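PDB 1I5P: pesticidial crystal protein CRY2AA from Bacillus thuringiensis serovar kurstaki, which promotes colloid-osmotic lysis by binding to the midgut epithelial cells of dipteran and lepidopteran larvae. Local coordinates for residues A[169-177]-A[219-230]; A[301-309]-A[474-483]. One frame throughout, in Å; residues are numbered along the deposited sequence.

Contact 1. Residues A[169-177]-A[219-230]; sequences YQLLLLPLF and YSNYCINTYQTA
The aromatic part of this contact centres on Phe177, which Tyr222 meets edge-on over one face in an edge-to-face pair, centroids 5.0 Å apart. Phe177 in turn directs its own edge at the face of Tyr219, an offset edge-to-face pair with planes at 88°; the hydroxyl of Tyr219 bonds to His184. Cys223 SG lies at the rim of the Phe177 ring, 3.9 Å from CE2, a sulfur-aromatic contact. Apolar packing continues toward the other end: Leu174 sets CD1 against Tyr222 CE2 and CD2 against Thr226 CG2, while Leu171 CD2 rests 3.7 Å from Ala230 CB. Thr226, with CG2 anti to its own nitrogen, turns that methyl to Leu171 and Leu174 and OG1 back to Tyr222 O. Polar links run through water. One molecule accepts from Tyr222 OH and donates to Gln170 O at 2.7 Å; a second donates to both Gln170 OE1 and Thr226 OG1, and Gln170 NE2 is held by Gln165 O. Segments 170-177 and 219-230 run roughly antiparallel, at 145°, their axes 9.7 Å apart at closest approach, and Leu174 also touches helix 238-259: helix-helix packing within the N-terminal helical bundle of the three-domain delta-endotoxins.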
loop_
_atom_site.group_PDB
_atom_site.type_symbol
_atom_site.label_atom_id
_atom_site.label_comp_id
_atom_site.label_asym_id
_atom_site.label_seq_id
_atom_site.Cartn_x
_atom_site.Cartn_y
_atom_site.Cartn_z
ATOM N N TYR A 169 11.855 -10.278 20.927
ATOM C CA TYR A 169 10.544 -9.683 20.696
ATOM C C TYR A 169 10.580 -8.611 19.621
ATOM O O TYR A 169 9.737 -7.718 19.614
ATOM C CB TYR A 169 10.021 -9.051 21.980
ATOM C CG TYR A 169 10.242 -9.880 23.215
ATOM C CD1 TYR A 169 11.364 -9.677 24.017
ATOM C CD2 TYR A 169 9.330 -10.862 23.593
ATOM C CE1 TYR A 169 11.569 -10.430 25.169
ATOM C CE2 TYR A 169 9.529 -11.626 24.743
ATOM C CZ TYR A 169 10.648 -11.400 25.524
ATOM O OH TYR A 169 10.855 -12.136 26.666
ATOM N N GLN A 170 11.540 -8.698 18.709
ATOM C CA GLN A 170 11.659 -7.682 17.669
ATOM C C GLN A 170 10.424 -7.532 16.789
ATOM O O GLN A 170 10.020 -6.409 16.493
ATOM C CB GLN A 170 12.893 -7.945 16.803
ATOM C CG GLN A 170 14.178 -8.096 17.608
ATOM C CD GLN A 170 15.420 -7.840 16.784
ATOM O OE1 GLN A 170 15.570 -8.372 15.684
ATOM N NE2 GLN A 170 16.325 -7.019 17.314
ATOM N N LEU A 171 9.816 -8.641 16.379
ATOM C CA LEU A 171 8.626 -8.552 15.532
ATOM C C LEU A 171 7.436 -8.027 16.325
ATOM O O LEU A 171 6.653 -7.216 15.831
ATOM C CB LEU A 171 8.262 -9.916 14.940
ATOM C CG LEU A 171 7.070 -9.893 13.971
ATOM C CD1 LEU A 171 7.502 -9.245 12.643
ATOM C CD2 LEU A 171 6.571 -11.309 13.725
ATOM N N LEU A 172 7.302 -8.500 17.558
ATOM C CA LEU A 172 6.203 -8.077 18.411
ATOM C C LEU A 172 6.248 -6.583 18.716
ATOM O O LEU A 172 5.209 -5.934 18.835
ATOM C CB LEU A 172 6.228 -8.876 19.718
ATOM C CG LEU A 172 5.126 -8.562 20.731
ATOM C CD1 LEU A 172 3.784 -8.465 20.018
ATOM C CD2 LEU A 172 5.093 -9.649 21.803
ATOM N N LEU A 173 7.457 -6.048 18.834
ATOM C CA LEU A 173 7.655 -4.641 19.137
ATOM C C LEU A 173 7.793 -3.772 17.889
ATOM O O LEU A 173 7.827 -2.546 17.982
ATOM C CB LEU A 173 8.908 -4.477 20.000
ATOM C CG LEU A 173 8.872 -5.124 21.388
ATOM C CD1 LEU A 173 10.265 -5.129 22.000
ATOM C CD2 LEU A 173 7.902 -4.352 22.275
ATOM N N LEU A 174 7.867 -4.401 16.721
ATOM C CA LEU A 174 8.044 -3.652 15.477
ATOM C C LEU A 174 7.049 -2.489 15.289
ATOM O O LEU A 174 7.453 -1.391 14.900
ATOM C CB LEU A 174 8.007 -4.596 14.274
ATOM C CG LEU A 174 8.673 -4.068 12.993
ATOM C CD1 LEU A 174 10.128 -3.665 13.275
ATOM C CD2 LEU A 174 8.616 -5.131 11.902
ATOM N N PRO A 175 5.750 -2.706 15.564
ATOM C CA PRO A 175 4.790 -1.610 15.399
ATOM C C PRO A 175 5.177 -0.435 16.292
ATOM O O PRO A 175 5.181 0.707 15.857
ATOM C CB PRO A 175 3.461 -2.253 15.799
ATOM C CG PRO A 175 3.644 -3.660 15.338
ATOM C CD PRO A 175 5.044 -3.966 15.848
ATOM N N LEU A 176 5.525 -0.723 17.539
ATOM C CA LEU A 176 5.922 0.335 18.468
ATOM C C LEU A 176 7.199 1.014 17.989
ATOM O O LEU A 176 7.304 2.238 18.011
ATOM C CB LEU A 176 6.138 -0.233 19.874
ATOM C CG LEU A 176 4.922 -0.716 20.673
ATOM C CD1 LEU A 176 5.345 -0.972 22.117
ATOM C CD2 LEU A 176 3.812 0.334 20.641
ATOM N N PHE A 177 8.171 0.221 17.553
ATOM C CA PHE A 177 9.419 0.797 17.076
ATOM C C PHE A 177 9.158 1.710 15.881
ATOM O O PHE A 177 9.759 2.776 15.757
ATOM C CB PHE A 177 10.422 -0.292 16.680
ATOM C CG PHE A 177 11.655 0.252 16.011
ATOM C CD1 PHE A 177 12.658 0.860 16.760
ATOM C CD2 PHE A 177 11.764 0.248 14.623
ATOM C CE1 PHE A 177 13.748 1.461 16.139
ATOM C CE2 PHE A 177 12.849 0.847 13.991
ATOM C CZ PHE A 177 13.844 1.457 14.752
ATOM N N TYR A 219 16.790 2.579 10.344
ATOM C CA TYR A 219 15.451 2.208 10.762
ATOM C C TYR A 219 14.693 1.449 9.678
ATOM O O TYR A 219 13.962 0.503 9.975
ATOM C CB TYR A 219 14.677 3.457 11.177
ATOM C CG TYR A 219 15.309 4.225 12.323
ATOM C CD1 TYR A 219 14.922 5.534 12.595
ATOM C CD2 TYR A 219 16.290 3.647 13.134
ATOM C CE1 TYR A 219 15.489 6.250 13.639
ATOM C CE2 TYR A 219 16.867 4.359 14.191
ATOM C CZ TYR A 219 16.463 5.660 14.433
ATOM O OH TYR A 219 17.032 6.395 15.448
ATOM N N SER A 220 14.862 1.859 8.425
ATOM C CA SER A 220 14.178 1.190 7.319
ATOM C C SER A 220 14.664 -0.242 7.196
ATOM O O SER A 220 13.861 -1.177 7.170
ATOM C CB SER A 220 14.427 1.922 5.996
ATOM O OG SER A 220 13.780 3.186 5.955
ATOM N N ASN A 221 15.980 -0.416 7.124
ATOM C CA ASN A 221 16.545 -1.754 6.997
ATOM C C ASN A 221 16.158 -2.645 8.176
ATOM O O ASN A 221 15.829 -3.816 7.988
ATOM C CB ASN A 221 18.071 -1.686 6.863
ATOM C CG ASN A 221 18.521 -1.122 5.518
ATOM O OD1 ASN A 221 17.756 -1.091 4.552
ATOM N ND2 ASN A 221 19.778 -0.688 5.449
ATOM N N TYR A 222 16.184 -2.091 9.386
ATOM C CA TYR A 222 15.819 -2.870 10.565
ATOM C C TYR A 222 14.391 -3.400 10.455
ATOM O O TYR A 222 14.125 -4.562 10.769
ATOM C CB TYR A 222 15.944 -2.030 11.839
ATOM C CG TYR A 222 15.410 -2.744 13.064
ATOM C CD1 TYR A 222 16.125 -3.782 13.666
ATOM C CD2 TYR A 222 14.161 -2.421 13.585
ATOM C CE1 TYR A 222 15.604 -4.481 14.762
ATOM C CE2 TYR A 222 13.629 -3.111 14.673
ATOM C CZ TYR A 222 14.349 -4.136 15.256
ATOM O OH TYR A 222 13.797 -4.808 16.330
ATOM N N CYS A 223 13.469 -2.546 10.015
ATOM C CA CYS A 223 12.070 -2.949 9.866
ATOM C C CYS A 223 11.917 -4.014 8.789
ATOM O O CYS A 223 11.245 -5.024 8.989
ATOM C CB CYS A 223 11.195 -1.742 9.508
ATOM S SG CYS A 223 10.970 -0.563 10.844
ATOM N N ILE A 224 12.543 -3.775 7.644
ATOM C CA ILE A 224 12.480 -4.715 6.533
ATOM C C ILE A 224 13.065 -6.067 6.920
ATOM O O ILE A 224 12.444 -7.104 6.692
ATOM C CB ILE A 224 13.228 -4.155 5.310
ATOM C CG1 ILE A 224 12.513 -2.891 4.820
ATOM C CG2 ILE A 224 13.298 -5.212 4.198
ATOM C CD1 ILE A 224 13.311 -2.075 3.825
ATOM N N ASN A 225 14.253 -6.056 7.512
ATOM C CA ASN A 225 14.894 -7.299 7.920
ATOM C C ASN A 225 14.076 -8.061 8.965
ATOM O O ASN A 225 13.932 -9.277 8.873
ATOM C CB ASN A 225 16.302 -7.024 8.460
ATOM C CG ASN A 225 17.245 -6.483 7.390
ATOM O OD1 ASN A 225 17.013 -6.655 6.194
ATOM N ND2 ASN A 225 18.331 -5.845 7.824
ATOM N N THR A 226 13.539 -7.354 9.954
ATOM C CA THR A 226 12.746 -8.009 10.993
ATOM C C THR A 226 11.534 -8.714 10.389
ATOM O O THR A 226 11.237 -9.864 10.715
ATOM C CB THR A 226 12.263 -6.994 12.054
ATOM O OG1 THR A 226 13.397 -6.381 12.679
ATOM C CG2 THR A 226 11.426 -7.687 13.128
ATOM N N TYR A 227 10.838 -8.016 9.503
ATOM C CA TYR A 227 9.659 -8.580 8.869
ATOM C C TYR A 227 9.999 -9.741 7.940
ATOM O O TYR A 227 9.330 -10.771 7.965
ATOM C CB TYR A 227 8.923 -7.502 8.084
ATOM C CG TYR A 227 7.747 -8.027 7.293
ATOM C CD1 TYR A 227 6.529 -8.294 7.912
ATOM C CD2 TYR A 227 7.850 -8.241 5.921
ATOM C CE1 TYR A 227 5.439 -8.755 7.183
ATOM C CE2 TYR A 227 6.765 -8.707 5.184
ATOM C CZ TYR A 227 5.564 -8.957 5.820
ATOM O OH TYR A 227 4.492 -9.404 5.082
ATOM N N GLN A 228 11.033 -9.573 7.118
ATOM C CA GLN A 228 11.425 -10.632 6.181
ATOM C C GLN A 228 11.801 -11.922 6.888
ATOM O O GLN A 228 11.452 -13.003 6.429
ATOM C CB GLN A 228 12.592 -10.184 5.289
ATOM C CG GLN A 228 12.168 -9.315 4.121
ATOM C CD GLN A 228 13.233 -9.228 3.032
ATOM O OE1 GLN A 228 14.300 -8.652 3.233
ATOM N NE2 GLN A 228 12.939 -9.803 1.871
ATOM N N THR A 229 12.521 -11.809 7.997
ATOM C CA THR A 229 12.914 -12.995 8.750
ATOM C C THR A 229 11.671 -13.755 9.223
ATOM O O THR A 229 11.594 -14.982 9.118
ATOM C CB THR A 229 13.772 -12.616 9.979
ATOM O OG1 THR A 229 15.011 -12.050 9.538
ATOM C CG2 THR A 229 14.054 -13.841 10.841
ATOM N N ALA A 230 10.695 -13.015 9.735
ATOM C CA ALA A 230 9.461 -13.620 10.230
ATOM C C ALA A 230 8.624 -14.200 9.102
ATOM O O ALA A 230 8.051 -15.284 9.233
ATOM C CB ALA A 230 8.647 -12.584 10.993
HETATM O O HOH W 1 11.336 -4.111 16.839
HETATM O O HOH W 2 15.876 -7.721 12.788
#

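Contact 2. Residues A[301-309]-A[474-483]; sequences QVNSNYILS and IYAANENGTM
Tyr306 lies against the turn 478-481 and the threonine that follows it. Its CB is 4.1 Å from Gly481 O, and from there the ring runs along the turn: CD2 lies beside the Gly481 carbonyl, and CE2 comes to 3.2 Å from Asn480 O, which sits near the ring plane at the edge. Thr482 CG2 covers one face, 3.7 Å from the ring centroid and only 13° off the normal, a well-centred CH-pi contact in which CE2 and CZ are the ring atoms nearest the methyl, CZ at 3.7 Å from CG2. At the tip, OH shares a water with Asn480 O. The same threonine methyl also touches Asn305 ND2, whose hydrogen bond goes to Ala501 O.

Thr482 is fixed from within its own segment. OG1, placed between the backbone N and the carbonyl carbon (chi1 63°), reaches Asn480 OD1 in the carbonyl plane on a lone pair, while Thr482 N approaches the same oxygen from above that plane, closing an Asx turn. Two donors thus grip one amide oxygen, and CG2 is left facing Tyr306.

The backbones join at a single bridge between Tyr306 and Thr482. Met483 N bonds to Asn305 O at 3.1 Å; the return bond from Ile307 N to Gly481 O is weak. Beyond it, Ile307 CD1 presses on Ala477 CB at 3.4 Å, tighter than usual carbon contact, with Ile474 CG2 farther off; Ile307 CG1 lies beside Met483 CG. The extended Met483 chain carries CE to Ser304 O, 3.6 Å away.

The arrangement is an isolated beta bridge backed by an Asx turn. It joins the loop leading into strand 308-321 of the middle, beta-prism domain to the hairpin loop between strands 474-477 and 483-486, a buried junction in the three-domain delta-endotoxin fold.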
loop_
_atom_site.group_PDB
_atom_site.type_symbol
_atom_site.label_atom_id
_atom_site.label_comp_id
_atom_site.label_asym_id
_atom_site.label_seq_id
_atom_site.Cartn_x
_atom_site.Cartn_y
_atom_site.Cartn_z
ATOM N N GLN A 301 -1.694 -9.042 -8.836
ATOM C CA GLN A 301 -1.514 -7.735 -9.465
ATOM C C GLN A 301 -1.621 -7.766 -10.988
ATOM O O GLN A 301 -1.210 -6.825 -11.664
ATOM C CB GLN A 301 -0.175 -7.131 -9.046
ATOM C CG GLN A 301 -0.143 -6.745 -7.577
ATOM C CD GLN A 301 1.164 -6.122 -7.180
ATOM O OE1 GLN A 301 1.375 -4.924 -7.373
ATOM N NE2 GLN A 301 2.062 -6.933 -6.623
ATOM N N VAL A 302 -2.167 -8.851 -11.526
ATOM C CA VAL A 302 -2.330 -8.957 -12.969
ATOM C C VAL A 302 -3.324 -7.894 -13.417
ATOM O O VAL A 302 -4.415 -7.781 -12.860
ATOM C CB VAL A 302 -2.849 -10.357 -13.378
ATOM C CG1 VAL A 302 -3.457 -10.309 -14.788
ATOM C CG2 VAL A 302 -1.708 -11.357 -13.336
ATOM N N ASN A 303 -2.934 -7.117 -14.422
ATOM C CA ASN A 303 -3.771 -6.054 -14.965
ATOM C C ASN A 303 -4.008 -4.942 -13.948
ATOM O O ASN A 303 -5.056 -4.304 -13.966
ATOM C CB ASN A 303 -5.122 -6.614 -15.430
ATOM C CG ASN A 303 -5.012 -7.472 -16.687
ATOM O OD1 ASN A 303 -4.026 -7.397 -17.415
ATOM N ND2 ASN A 303 -6.043 -8.270 -16.956
ATOM N N SER A 304 -3.043 -4.712 -13.062
ATOM C CA SER A 304 -3.175 -3.662 -12.050
ATOM C C SER A 304 -3.201 -2.272 -12.666
ATOM O O SER A 304 -3.663 -1.324 -12.038
ATOM C CB SER A 304 -2.018 -3.726 -11.048
ATOM O OG SER A 304 -2.313 -4.603 -9.973
ATOM N N ASN A 305 -2.694 -2.150 -13.891
ATOM C CA ASN A 305 -2.658 -0.859 -14.562
ATOM C C ASN A 305 -3.963 -0.549 -15.293
ATOM O O ASN A 305 -4.142 0.543 -15.831
ATOM C CB ASN A 305 -1.474 -0.803 -15.530
ATOM C CG ASN A 305 -1.536 -1.875 -16.598
ATOM O OD1 ASN A 305 -1.851 -3.028 -16.322
ATOM N ND2 ASN A 305 -1.219 -1.495 -17.832
ATOM N N TYR A 306 -4.883 -1.510 -15.300
ATOM C CA TYR A 306 -6.174 -1.312 -15.946
ATOM C C TYR A 306 -7.227 -0.881 -14.930
ATOM O O TYR A 306 -7.000 -0.949 -13.717
ATOM C CB TYR A 306 -6.628 -2.597 -16.645
ATOM C CG TYR A 306 -5.907 -2.852 -17.948
ATOM C CD1 TYR A 306 -4.668 -3.486 -17.968
ATOM C CD2 TYR A 306 -6.434 -2.393 -19.156
ATOM C CE1 TYR A 306 -3.964 -3.655 -19.159
ATOM C CE2 TYR A 306 -5.740 -2.555 -20.351
ATOM C CZ TYR A 306 -4.510 -3.184 -20.347
ATOM O OH TYR A 306 -3.834 -3.318 -21.536
ATOM N N ILE A 307 -8.373 -0.429 -15.431
ATOM C CA ILE A 307 -9.459 0.014 -14.566
ATOM C C ILE A 307 -10.478 -1.101 -14.366
ATOM O O ILE A 307 -11.194 -1.489 -15.292
ATOM C CB ILE A 307 -10.138 1.271 -15.141
ATOM C CG1 ILE A 307 -9.113 2.416 -15.172
ATOM C CG2 ILE A 307 -11.357 1.649 -14.310
ATOM C CD1 ILE A 307 -9.632 3.710 -15.752
ATOM N N LEU A 308 -10.515 -1.619 -13.141
ATOM C CA LEU A 308 -11.408 -2.710 -12.750
ATOM C C LEU A 308 -12.866 -2.403 -13.042
ATOM O O LEU A 308 -13.403 -1.389 -12.593
ATOM C CB LEU A 308 -11.235 -3.005 -11.256
ATOM C CG LEU A 308 -12.070 -4.129 -10.633
ATOM C CD1 LEU A 308 -11.704 -5.457 -11.282
ATOM C CD2 LEU A 308 -11.820 -4.186 -9.123
ATOM N N SER A 309 -13.508 -3.302 -13.777
ATOM C CA SER A 309 -14.906 -3.138 -14.145
ATOM C C SER A 309 -15.799 -4.089 -13.358
ATOM O O SER A 309 -16.850 -3.696 -12.853
ATOM C CB SER A 309 -15.083 -3.397 -15.641
ATOM O OG SER A 309 -16.444 -3.276 -16.007
ATOM N N ILE A 474 -7.195 9.187 -10.696
ATOM C CA ILE A 474 -7.282 8.654 -12.043
ATOM C C ILE A 474 -8.218 9.564 -12.828
ATOM O O ILE A 474 -9.410 9.648 -12.533
ATOM C CB ILE A 474 -7.870 7.229 -12.045
ATOM C CG1 ILE A 474 -7.042 6.316 -11.131
ATOM C CG2 ILE A 474 -7.894 6.685 -13.469
ATOM C CD1 ILE A 474 -7.711 4.988 -10.797
ATOM N N TYR A 475 -7.670 10.248 -13.824
ATOM C CA TYR A 475 -8.457 11.153 -14.644
ATOM C C TYR A 475 -9.535 10.395 -15.405
ATOM O O TYR A 475 -10.708 10.758 -15.376
ATOM C CB TYR A 475 -7.552 11.885 -15.636
ATOM C CG TYR A 475 -8.323 12.764 -16.588
ATOM C CD1 TYR A 475 -9.142 13.787 -16.110
ATOM C CD2 TYR A 475 -8.257 12.558 -17.965
ATOM C CE1 TYR A 475 -9.877 14.587 -16.979
ATOM C CE2 TYR A 475 -8.988 13.350 -18.845
ATOM C CZ TYR A 475 -9.796 14.362 -18.346
ATOM O OH TYR A 475 -10.516 15.154 -19.212
ATOM N N ALA A 476 -9.125 9.337 -16.092
ATOM C CA ALA A 476 -10.049 8.524 -16.871
ATOM C C ALA A 476 -9.300 7.331 -17.433
ATOM O O ALA A 476 -8.103 7.174 -17.206
ATOM C CB ALA A 476 -10.640 9.350 -18.018
ATOM N N ALA A 477 -10.015 6.483 -18.156
ATOM C CA ALA A 477 -9.397 5.328 -18.771
ATOM C C ALA A 477 -8.857 5.799 -20.101
ATOM O O ALA A 477 -9.517 6.561 -20.812
ATOM C CB ALA A 477 -10.416 4.233 -18.991
ATOM N N ASN A 478 -7.649 5.361 -20.426
ATOM C CA ASN A 478 -7.044 5.721 -21.691
ATOM C C ASN A 478 -7.795 4.900 -22.744
ATOM O O ASN A 478 -8.600 4.026 -22.410
ATOM C CB ASN A 478 -5.568 5.332 -21.693
ATOM C CG ASN A 478 -4.743 6.211 -22.598
ATOM O OD1 ASN A 478 -5.230 6.700 -23.622
ATOM N ND2 ASN A 478 -3.484 6.413 -22.233
ATOM N N GLU A 479 -7.543 5.175 -24.013
ATOM C CA GLU A 479 -8.210 4.425 -25.069
ATOM C C GLU A 479 -7.949 2.912 -24.974
ATOM O O GLU A 479 -8.780 2.109 -25.413
ATOM C CB GLU A 479 -7.783 4.960 -26.440
ATOM C CG GLU A 479 -6.278 5.010 -26.668
ATOM C CD GLU A 479 -5.906 5.735 -27.952
ATOM O OE1 GLU A 479 -4.695 5.906 -28.217
ATOM O OE2 GLU A 479 -6.825 6.139 -28.696
ATOM N N ASN A 480 -6.820 2.519 -24.385
ATOM C CA ASN A 480 -6.501 1.096 -24.266
ATOM C C ASN A 480 -7.016 0.466 -22.965
ATOM O O ASN A 480 -6.791 -0.717 -22.697
ATOM C CB ASN A 480 -4.989 0.876 -24.421
ATOM C CG ASN A 480 -4.202 1.214 -23.169
ATOM O OD1 ASN A 480 -4.648 1.991 -22.321
ATOM N ND2 ASN A 480 -3.006 0.638 -23.056
ATOM N N GLY A 481 -7.717 1.267 -22.165
ATOM C CA GLY A 481 -8.285 0.772 -20.918
ATOM C C GLY A 481 -7.492 1.055 -19.651
ATOM O O GLY A 481 -7.985 0.823 -18.547
ATOM N N THR A 482 -6.274 1.566 -19.793
ATOM C CA THR A 482 -5.446 1.832 -18.625
ATOM C C THR A 482 -5.670 3.197 -17.994
ATOM O O THR A 482 -6.346 4.064 -18.551
ATOM C CB THR A 482 -3.951 1.688 -18.950
ATOM O OG1 THR A 482 -3.579 2.664 -19.933
ATOM C CG2 THR A 482 -3.659 0.287 -19.483
ATOM N N MET A 483 -5.063 3.375 -16.828
ATOM C CA MET A 483 -5.166 4.598 -16.054
ATOM C C MET A 483 -4.433 5.805 -16.604
ATOM O O MET A 483 -3.282 5.714 -17.035
ATOM C CB MET A 483 -4.626 4.385 -14.640
ATOM C CG MET A 483 -5.361 3.406 -13.770
ATOM S SD MET A 483 -4.435 3.173 -12.237
ATOM C CE MET A 483 -5.329 1.780 -11.535
HETATM O O HOH W 3 -5.309 -2.936 -23.633
#

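Contact 1 and contact 2 lie on opposite sides of the chain's centre, their own centres 35 Å apart and their nearest atoms about 12 Å apart, so neither touches the other. They follow in series along the sequence, contact 1 closing before contact 2 opens. The first packs two helices that are close in sequence, with 41 mostly helical residues between them; the second brings together two mainly loop segments separated by 164 residues rich in strand. Contact 1 lies within the N-terminal helical domain, whereas contact 2 ties the middle domain to the 474-486 hairpin. Each nevertheless reaches toward the C-terminal delta-endotoxin region: Asn221 of 219-230 bonds to Gly579 and Asn581, and Asn305 and Asn480 bond to Ala501 and Thr502.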